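PDB 6I8F: EH1AB1 from Metagenome, which probably hydrolyses carboxylic esters, as a metagenomic ester hydrolase with an alpha/beta-hydrolase fold. Local coordinates for residues Leu17-Leu26 with Ser304-Gly312; Pro62-Gly70 with Arg80-Gly88. All blocks are in the same frame, centred on the assembly; numbering follows the deposited sequence.

Contact 1 (Leu17-Leu26 with Ser304-Gly312); sequences LPETRNLLDL and SLTRFLSQG
Glu19 OE1 accepts the backbone N-H of Ser310 at 2.9 Å, a bent bond that comes in on the syn side, 31° out of the carboxylate plane. Its twin OE2 takes the N-H of Gln311 at 3.0 Å, straighter at 163° and on the syn lone pair, and these two bonds fix the rotation of the carboxylate. CG stands between the backbone N and carbonyl carbon (chi1 66°), and the extended chain beyond carries the acid across to amides near the start of helix 310-327, where the helix end would probably favour a negative charge. With an alanine here, both N-H groups would probably lose their acceptor and a gap would be likely to open beside Leu309. Helix 18-32 thus meets the chain leading into the last helix of the alpha/beta-hydrolase fold. Branched leucines suit the apolar half: Leu23 CD1 lies over one face of the Phe308 ring, 4.1 Å from its centroid, while CD2 reaches Leu309 CD1 at 3.9 Å. Leu309 CD2 turns instead to the Glu19 carbonyl O. Farther out, the side chains of Leu17 and Gln311 cross at about a right angle, CD1 of Leu17 touching CG of Gln311 at 3.5 Å; the amide OE1 of Gln311 bonds Lys289 of the second subunit.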
loop_
_atom_site.group_PDB
_atom_site.type_symbol
_atom_site.label_atom_id
_atom_site.label_comp_id
_atom_site.label_asym_id
_atom_site.label_seq_id
_atom_site.Cartn_x
_atom_site.Cartn_y
_atom_site.Cartn_z
ATOM N N LEU A 17 -10.261 -14.597 -11.108
ATOM C CA LEU A 17 -10.256 -13.772 -12.292
ATOM C C LEU A 17 -10.147 -14.661 -13.528
ATOM O O LEU A 17 -9.551 -15.736 -13.484
ATOM C CB LEU A 17 -9.079 -12.795 -12.234
ATOM C CG LEU A 17 -9.143 -11.719 -11.154
ATOM C CD1 LEU A 17 -7.788 -11.032 -11.017
ATOM C CD2 LEU A 17 -10.229 -10.704 -11.479
ATOM N N PRO A 18 -10.687 -14.218 -14.682
ATOM C CA PRO A 18 -10.524 -14.946 -15.940
ATOM C C PRO A 18 -9.089 -15.421 -16.224
ATOM O O PRO A 18 -8.893 -16.603 -16.524
ATOM C CB PRO A 18 -10.983 -13.924 -16.991
ATOM C CG PRO A 18 -12.011 -13.089 -16.262
ATOM C CD PRO A 18 -11.509 -13.006 -14.832
ATOM N N GLU A 19 -8.099 -14.519 -16.124
ATOM C CA GLU A 19 -6.690 -14.877 -16.440
ATOM C C GLU A 19 -6.206 -15.991 -15.501
ATOM O O GLU A 19 -5.428 -16.856 -15.894
ATOM C CB GLU A 19 -5.769 -13.652 -16.399
ATOM C CG GLU A 19 -5.591 -13.022 -15.012
ATOM C CD GLU A 19 -4.556 -11.906 -14.954
ATOM O OE1 GLU A 19 -4.214 -11.369 -16.034
ATOM O OE2 GLU A 19 -4.051 -11.608 -13.834
ATOM N N THR A 20 -6.674 -15.969 -14.254
ATOM C CA THR A 20 -6.308 -16.972 -13.271
ATOM C C THR A 20 -6.885 -18.337 -13.676
ATOM O O THR A 20 -6.161 -19.324 -13.759
ATOM C CB THR A 20 -6.762 -16.575 -11.859
ATOM O OG1 THR A 20 -6.396 -15.216 -11.604
ATOM C CG2 THR A 20 -6.163 -17.476 -10.803
ATOM N N ARG A 21 -8.200 -18.376 -13.888
ATOM C CA ARG A 21 -8.918 -19.568 -14.390
ATOM C C ARG A 21 -8.212 -20.118 -15.640
ATOM O O ARG A 21 -7.955 -21.315 -15.733
ATOM C CB ARG A 21 -10.379 -19.224 -14.695
ATOM C CG ARG A 21 -11.384 -20.085 -13.943
ATOM C CD ARG A 21 -12.807 -19.551 -13.991
ATOM N NE ARG A 21 -12.944 -18.173 -13.521
ATOM C CZ ARG A 21 -13.486 -17.183 -14.228
ATOM N NH1 ARG A 21 -13.933 -17.404 -15.453
ATOM N NH2 ARG A 21 -13.595 -15.976 -13.704
ATOM N N ASN A 22 -7.899 -19.227 -16.591
ATOM C CA ASN A 22 -7.234 -19.607 -17.838
ATOM C C ASN A 22 -5.913 -20.313 -17.524
ATOM O O ASN A 22 -5.628 -21.360 -18.118
ATOM C CB ASN A 22 -7.025 -18.424 -18.784
ATOM C CG ASN A 22 -8.310 -17.974 -19.446
ATOM O OD1 ASN A 22 -9.312 -18.691 -19.427
ATOM N ND2 ASN A 22 -8.297 -16.783 -20.024
ATOM N N LEU A 23 -5.124 -19.766 -16.589
ATOM C CA LEU A 23 -3.840 -20.387 -16.250
ATOM C C LEU A 23 -4.063 -21.764 -15.608
ATOM O O LEU A 23 -3.308 -22.705 -15.870
ATOM C CB LEU A 23 -3.019 -19.503 -15.304
ATOM C CG LEU A 23 -1.666 -20.101 -14.920
ATOM C CD1 LEU A 23 -0.799 -20.314 -16.158
ATOM C CD2 LEU A 23 -0.929 -19.239 -13.906
ATOM N N LEU A 24 -5.053 -21.857 -14.716
ATOM C CA LEU A 24 -5.323 -23.113 -14.010
ATOM C C LEU A 24 -5.774 -24.187 -15.013
ATOM O O LEU A 24 -5.366 -25.343 -14.891
ATOM C CB LEU A 24 -6.372 -22.882 -12.918
ATOM C CG LEU A 24 -5.924 -22.013 -11.744
ATOM C CD1 LEU A 24 -7.052 -21.868 -10.737
ATOM C CD2 LEU A 24 -4.680 -22.572 -11.070
ATOM N N ASP A 25 -6.581 -23.795 -16.008
ATOM C CA ASP A 25 -6.975 -24.704 -17.097
ATOM C C ASP A 25 -5.725 -25.197 -17.845
ATOM O O ASP A 25 -5.639 -26.377 -18.193
ATOM C CB ASP A 25 -7.954 -24.043 -18.068
ATOM C CG ASP A 25 -9.338 -23.806 -17.493
ATOM O OD1 ASP A 25 -9.667 -24.433 -16.474
ATOM O OD2 ASP A 25 -10.068 -22.985 -18.067
ATOM N N LEU A 26 -4.752 -24.298 -18.070
ATOM C CA LEU A 26 -3.503 -24.652 -18.749
ATOM C C LEU A 26 -2.727 -25.702 -17.954
ATOM O O LEU A 26 -2.212 -26.667 -18.525
ATOM C CB LEU A 26 -2.629 -23.414 -18.958
ATOM C CG LEU A 26 -2.562 -22.923 -20.401
ATOM C CD1 LEU A 26 -1.698 -21.672 -20.505
ATOM C CD2 LEU A 26 -2.041 -24.021 -21.323
ATOM N N SER A 304 5.485 -13.434 -9.979
ATOM C CA SER A 304 6.516 -13.727 -10.954
ATOM C C SER A 304 5.982 -14.534 -12.143
ATOM O O SER A 304 6.742 -14.779 -13.054
ATOM C CB SER A 304 7.691 -14.405 -10.306
ATOM O OG SER A 304 7.299 -15.634 -9.735
ATOM N N LEU A 305 4.694 -14.892 -12.160
ATOM C CA LEU A 305 4.085 -15.579 -13.322
ATOM C C LEU A 305 3.483 -14.556 -14.284
ATOM O O LEU A 305 2.374 -14.740 -14.800
ATOM C CB LEU A 305 3.021 -16.569 -12.846
ATOM C CG LEU A 305 3.568 -17.826 -12.183
ATOM C CD1 LEU A 305 2.474 -18.535 -11.391
ATOM C CD2 LEU A 305 4.178 -18.759 -13.217
ATOM N N THR A 306 4.262 -13.515 -14.590
ATOM C CA THR A 306 3.730 -12.314 -15.194
ATOM C C THR A 306 3.595 -12.455 -16.717
ATOM O O THR A 306 3.106 -11.543 -17.360
ATOM C CB THR A 306 4.566 -11.115 -14.747
ATOM O OG1 THR A 306 5.948 -11.417 -14.926
ATOM C CG2 THR A 306 4.296 -10.771 -13.297
ATOM N N ARG A 307 3.995 -13.597 -17.289
ATOM C CA ARG A 307 3.666 -13.918 -18.685
ATOM C C ARG A 307 2.162 -14.181 -18.818
ATOM O O ARG A 307 1.538 -13.774 -19.800
ATOM C CB ARG A 307 4.423 -15.158 -19.157
ATOM C CG ARG A 307 4.015 -15.627 -20.544
ATOM C CD ARG A 307 4.876 -16.785 -20.978
ATOM N NE ARG A 307 4.346 -17.369 -22.194
ATOM C CZ ARG A 307 4.878 -18.403 -22.826
ATOM N NH1 ARG A 307 5.966 -18.988 -22.344
ATOM N NH2 ARG A 307 4.306 -18.834 -23.944
ATOM N N PHE A 308 1.598 -14.845 -17.804
ATOM C CA PHE A 308 0.235 -15.341 -17.815
ATOM C C PHE A 308 -0.716 -14.447 -17.020
ATOM O O PHE A 308 -1.888 -14.387 -17.369
ATOM C CB PHE A 308 0.188 -16.754 -17.242
ATOM C CG PHE A 308 1.017 -17.731 -18.025
ATOM C CD1 PHE A 308 0.589 -18.170 -19.270
ATOM C CD2 PHE A 308 2.243 -18.163 -17.550
ATOM C CE1 PHE A 308 1.351 -19.070 -20.000
ATOM C CE2 PHE A 308 3.013 -19.039 -18.296
ATOM C CZ PHE A 308 2.563 -19.496 -19.514
ATOM N N LEU A 309 -0.226 -13.820 -15.938
ATOM C CA LEU A 309 -1.082 -13.079 -15.004
ATOM C C LEU A 309 -0.649 -11.605 -14.960
ATOM O O LEU A 309 0.352 -11.237 -14.334
ATOM C CB LEU A 309 -1.028 -13.731 -13.617
ATOM C CG LEU A 309 -1.399 -15.216 -13.554
ATOM C CD1 LEU A 309 -1.281 -15.757 -12.139
ATOM C CD2 LEU A 309 -2.800 -15.461 -14.098
ATOM N N SER A 310 -1.448 -10.762 -15.622
ATOM C CA SER A 310 -1.306 -9.313 -15.599
ATOM C C SER A 310 -1.336 -8.758 -14.173
ATOM O O SER A 310 -0.733 -7.719 -13.918
ATOM C CB SER A 310 -2.404 -8.676 -16.397
ATOM O OG SER A 310 -2.140 -8.877 -17.765
ATOM N N GLN A 311 -2.111 -9.400 -13.286
ATOM C CA GLN A 311 -2.235 -8.944 -11.911
ATOM C C GLN A 311 -0.829 -8.914 -11.296
ATOM O O GLN A 311 -0.515 -8.067 -10.459
ATOM C CB GLN A 311 -3.184 -9.850 -11.117
ATOM C CG GLN A 311 -4.659 -9.590 -11.377
ATOM C CD GLN A 311 -5.095 -8.232 -10.883
ATOM O OE1 GLN A 311 -5.063 -7.938 -9.692
ATOM N NE2 GLN A 311 -5.475 -7.374 -11.810
ATOM N N GLY A 312 0.021 -9.845 -11.753
ATOM C CA GLY A 312 1.394 -9.940 -11.306
ATOM C C GLY A 312 2.184 -8.676 -11.608
ATOM O O GLY A 312 2.987 -8.230 -10.791
#

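Contact 2 (Pro62-Gly70 with Arg80-Gly88)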
loop_
_atom_site.group_PDB
_atom_site.type_symbol
_atom_site.label_atom_id
_atom_site.label_comp_id
_atom_site.label_asym_id
_atom_site.label_seq_id
_atom_site.Cartn_x
_atom_site.Cartn_y
_atom_site.Cartn_z
ATOM N N PRO A 62 12.367 -6.362 -19.059
ATOM C CA PRO A 62 12.558 -4.977 -19.477
ATOM C C PRO A 62 14.041 -4.596 -19.378
ATOM O O PRO A 62 14.802 -5.160 -18.545
ATOM C CB PRO A 62 11.704 -4.163 -18.503
ATOM C CG PRO A 62 11.645 -5.018 -17.257
ATOM C CD PRO A 62 11.803 -6.459 -17.709
ATOM N N GLU A 63 14.448 -3.648 -20.222
ATOM C CA GLU A 63 15.791 -3.093 -20.149
ATOM C C GLU A 63 15.937 -2.348 -18.816
ATOM O O GLU A 63 15.011 -1.683 -18.353
ATOM C CB GLU A 63 16.078 -2.151 -21.331
ATOM C CG GLU A 63 16.323 -2.876 -22.639
ATOM C CD GLU A 63 17.480 -3.871 -22.615
ATOM O OE1 GLU A 63 18.602 -3.475 -22.218
ATOM O OE2 GLU A 63 17.244 -5.058 -22.946
ATOM N N VAL A 64 17.115 -2.488 -18.212
ATOM C CA VAL A 64 17.546 -1.685 -17.077
ATOM C C VAL A 64 18.823 -0.935 -17.491
ATOM O O VAL A 64 19.319 -1.147 -18.583
ATOM C CB VAL A 64 17.762 -2.564 -15.832
ATOM C CG1 VAL A 64 16.459 -3.195 -15.362
ATOM C CG2 VAL A 64 18.815 -3.628 -16.069
ATOM N N ALA A 65 19.335 -0.057 -16.620
ATOM C CA ALA A 65 20.538 0.716 -16.923
ATOM C C ALA A 65 21.742 -0.222 -16.989
ATOM O O ALA A 65 22.642 -0.031 -17.808
ATOM C CB ALA A 65 20.759 1.791 -15.888
ATOM N N GLU A 66 21.757 -1.234 -16.114
ATOM C CA GLU A 66 22.917 -2.113 -15.993
ATOM C C GLU A 66 22.541 -3.348 -15.169
ATOM O O GLU A 66 21.745 -3.262 -14.240
ATOM C CB GLU A 66 24.042 -1.319 -15.333
ATOM C CG GLU A 66 25.343 -2.048 -15.200
ATOM C CD GLU A 66 26.254 -1.388 -14.180
ATOM O OE1 GLU A 66 27.096 -0.548 -14.600
ATOM O OE2 GLU A 66 26.125 -1.706 -12.978
ATOM N N VAL A 67 23.150 -4.483 -15.512
ATOM C CA VAL A 67 23.044 -5.696 -14.726
ATOM C C VAL A 67 24.466 -6.200 -14.456
ATOM O O VAL A 67 25.248 -6.337 -15.378
ATOM C CB VAL A 67 22.176 -6.756 -15.432
ATOM C CG1 VAL A 67 22.121 -8.053 -14.649
ATOM C CG2 VAL A 67 20.771 -6.243 -15.686
ATOM N N ALA A 68 24.757 -6.471 -13.178
ATOM C CA ALA A 68 26.069 -6.844 -12.685
ATOM C C ALA A 68 25.982 -8.186 -11.943
ATOM O O ALA A 68 25.104 -8.372 -11.093
ATOM C CB ALA A 68 26.604 -5.763 -11.785
ATOM N N ASN A 69 26.914 -9.091 -12.272
ATOM C CA ASN A 69 27.052 -10.405 -11.645
ATOM C C ASN A 69 28.363 -10.455 -10.859
ATOM O O ASN A 69 29.408 -10.009 -11.331
ATOM C CB ASN A 69 27.044 -11.562 -12.653
ATOM C CG ASN A 69 25.734 -11.697 -13.404
ATOM O OD1 ASN A 69 24.667 -11.394 -12.887
ATOM N ND2 ASN A 69 25.799 -12.167 -14.629
ATOM N N GLY A 70 28.275 -11.020 -9.656
ATOM C CA GLY A 70 29.425 -11.359 -8.848
ATOM C C GLY A 70 29.040 -12.319 -7.740
ATOM O O GLY A 70 27.912 -12.850 -7.718
ATOM N N ARG A 80 26.267 -15.913 -4.799
ATOM C CA ARG A 80 26.242 -15.134 -5.999
ATOM C C ARG A 80 25.099 -14.118 -5.901
ATOM O O ARG A 80 24.068 -14.363 -5.268
ATOM C CB ARG A 80 26.101 -16.065 -7.203
ATOM C CG ARG A 80 27.347 -16.901 -7.466
ATOM C CD ARG A 80 27.107 -17.935 -8.549
ATOM N NE ARG A 80 26.049 -18.865 -8.170
ATOM C CZ ARG A 80 25.524 -19.791 -8.967
ATOM N NH1 ARG A 80 25.977 -19.942 -10.202
ATOM N NH2 ARG A 80 24.550 -20.567 -8.526
ATOM N N PHE A 81 25.291 -12.978 -6.557
ATOM C CA PHE A 81 24.272 -11.943 -6.608
ATOM C C PHE A 81 24.193 -11.389 -8.033
ATOM O O PHE A 81 25.131 -11.532 -8.838
ATOM C CB PHE A 81 24.590 -10.839 -5.601
ATOM C CG PHE A 81 25.921 -10.177 -5.837
ATOM C CD1 PHE A 81 26.051 -9.180 -6.794
ATOM C CD2 PHE A 81 27.046 -10.575 -5.133
ATOM C CE1 PHE A 81 27.284 -8.588 -7.032
ATOM C CE2 PHE A 81 28.273 -9.968 -5.360
ATOM C CZ PHE A 81 28.393 -8.980 -6.317
ATOM N N ARG A 82 23.065 -10.736 -8.324
ATOM C CA ARG A 82 22.923 -9.964 -9.535
ATOM C C ARG A 82 22.324 -8.603 -9.167
ATOM O O ARG A 82 21.303 -8.534 -8.496
ATOM C CB ARG A 82 22.093 -10.745 -10.551
ATOM C CG ARG A 82 21.783 -9.952 -11.812
ATOM C CD ARG A 82 21.126 -10.815 -12.853
ATOM N NE ARG A 82 21.975 -11.918 -13.271
ATOM C CZ ARG A 82 21.526 -13.000 -13.897
ATOM N NH1 ARG A 82 20.272 -13.053 -14.312
ATOM N NH2 ARG A 82 22.323 -14.039 -14.078
ATOM N N ARG A 83 23.018 -7.533 -9.553
ATOM C CA ARG A 83 22.595 -6.169 -9.275
ATOM C C ARG A 83 21.922 -5.604 -10.522
ATOM O O ARG A 83 22.414 -5.792 -11.645
ATOM C CB ARG A 83 23.763 -5.255 -8.894
ATOM C CG ARG A 83 24.700 -5.848 -7.856
ATOM C CD ARG A 83 25.522 -4.780 -7.170
ATOM N NE ARG A 83 26.558 -4.253 -8.036
ATOM C CZ ARG A 83 26.994 -3.000 -8.028
ATOM N NH1 ARG A 83 26.259 -2.030 -7.501
ATOM N NH2 ARG A 83 28.166 -2.720 -8.566
ATOM N N TYR A 84 20.792 -4.929 -10.296
ATOM C CA TYR A 84 20.048 -4.274 -11.336
ATOM C C TYR A 84 19.976 -2.773 -11.034
ATOM O O TYR A 84 19.472 -2.371 -9.979
ATOM C CB TYR A 84 18.634 -4.842 -11.411
ATOM C CG TYR A 84 18.524 -6.336 -11.557
ATOM C CD1 TYR A 84 18.538 -7.178 -10.449
ATOM C CD2 TYR A 84 18.325 -6.909 -12.801
ATOM C CE1 TYR A 84 18.382 -8.550 -10.582
ATOM C CE2 TYR A 84 18.172 -8.278 -12.949
ATOM C CZ TYR A 84 18.188 -9.102 -11.838
ATOM O OH TYR A 84 18.023 -10.451 -11.997
ATOM N N ARG A 85 20.504 -1.963 -11.952
ATOM C CA ARG A 85 20.461 -0.516 -11.836
ATOM C C ARG A 85 19.246 -0.028 -12.613
ATOM O O ARG A 85 19.101 -0.360 -13.791
ATOM C CB ARG A 85 21.772 0.083 -12.351
ATOM C CG ARG A 85 21.849 1.597 -12.237
ATOM C CD ARG A 85 23.270 2.110 -12.360
ATOM N NE ARG A 85 23.289 3.506 -11.997
ATOM C CZ ARG A 85 23.529 3.995 -10.782
ATOM N NH1 ARG A 85 24.082 3.255 -9.833
ATOM N NH2 ARG A 85 23.222 5.258 -10.545
ATOM N N PRO A 86 18.340 0.757 -11.988
ATOM C CA PRO A 86 17.133 1.232 -12.666
ATOM C C PRO A 86 17.449 2.165 -13.850
ATOM O O PRO A 86 18.376 2.967 -13.773
ATOM C CB PRO A 86 16.354 2.002 -11.586
ATOM C CG PRO A 86 17.365 2.304 -10.494
ATOM C CD PRO A 86 18.460 1.270 -10.612
ATOM N N LEU A 87 16.679 2.040 -14.932
ATOM C CA LEU A 87 16.717 3.006 -16.027
ATOM C C LEU A 87 16.577 4.424 -15.478
ATOM O O LEU A 87 15.696 4.685 -14.662
ATOM C CB LEU A 87 15.557 2.747 -16.981
ATOM C CG LEU A 87 15.773 1.673 -18.033
ATOM C CD1 LEU A 87 14.568 1.635 -18.964
ATOM C CD2 LEU A 87 17.058 1.916 -18.814
ATOM N N GLY A 88 17.467 5.313 -15.939
ATOM C CA GLY A 88 17.315 6.754 -15.787
ATOM C C GLY A 88 17.949 7.307 -14.523
ATOM O O GLY A 88 18.065 8.526 -14.403
HETATM O O HOH W 1 24.159 -2.908 -11.663
#
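Val67 and Tyr84 face each other as a non-hydrogen-bonded pair in the antiparallel beta hairpin of strands 66-73 and 78-85, at the edge of the central sheet. Their side chains lie alongside, Val67 CG2 meeting Tyr84 CD2 at 3.8 Å, and both pack tightly on helix 114-124. On the same face Val67 CG1 presses against the aliphatic CG of Arg82 at 3.4 Å. Asn69 runs beside Arg82 and offers a lone pair of OD1 to NE of Arg82 at 2.8 Å, in the guanidinium plane and nearly straight (167°). NH1 and NH2 of Arg82 form salt bridges to Asp114 and Glu111, so an arginine, with three N-H-bearing nitrogens, can serve Asn69 and two acids at once. On the other face, Phe81 packs on strand 127-132, and its chi1 of 59° swings the ring over Gly70, whose CA sits 4.0 Å from the centroid; glycine fits because any CB would run into the ring. Ala68 and Arg83, joined by backbone bonds in both directions, share that face. It loosens to solvent at Glu66, whose extended chain reaches a water: this water donates to Glu66 OE2 at 2.7 Å and, weakly, to Arg83 O at 3.4 Å.

How the contacts relate
The two contacts share no helix or strand; their centres lie 27 Å apart and their nearest atoms about 8 Å. Contact 1 is partly buried and joins distant parts of the chain, packing beside strand 298-299, just past the edge strand 290-296. Contact 2 is a local surface hairpin at the other edge of the sheet, where strand 66-73 is outermost, yet it buries more area, 770 against 436 Å². Chemistry follows place: regular strand pairing lets backbone bonds hold contact 2, with Arg80 and Arg82 reaching beyond the hairpin to acids of the same chain, whereas contact 1 is held by a side-chain carboxylate on backbone N-H groups and by leucines against Phe308. Contact 1 also adjoins the second subunit; contact 2 touches no other chain of the assembly.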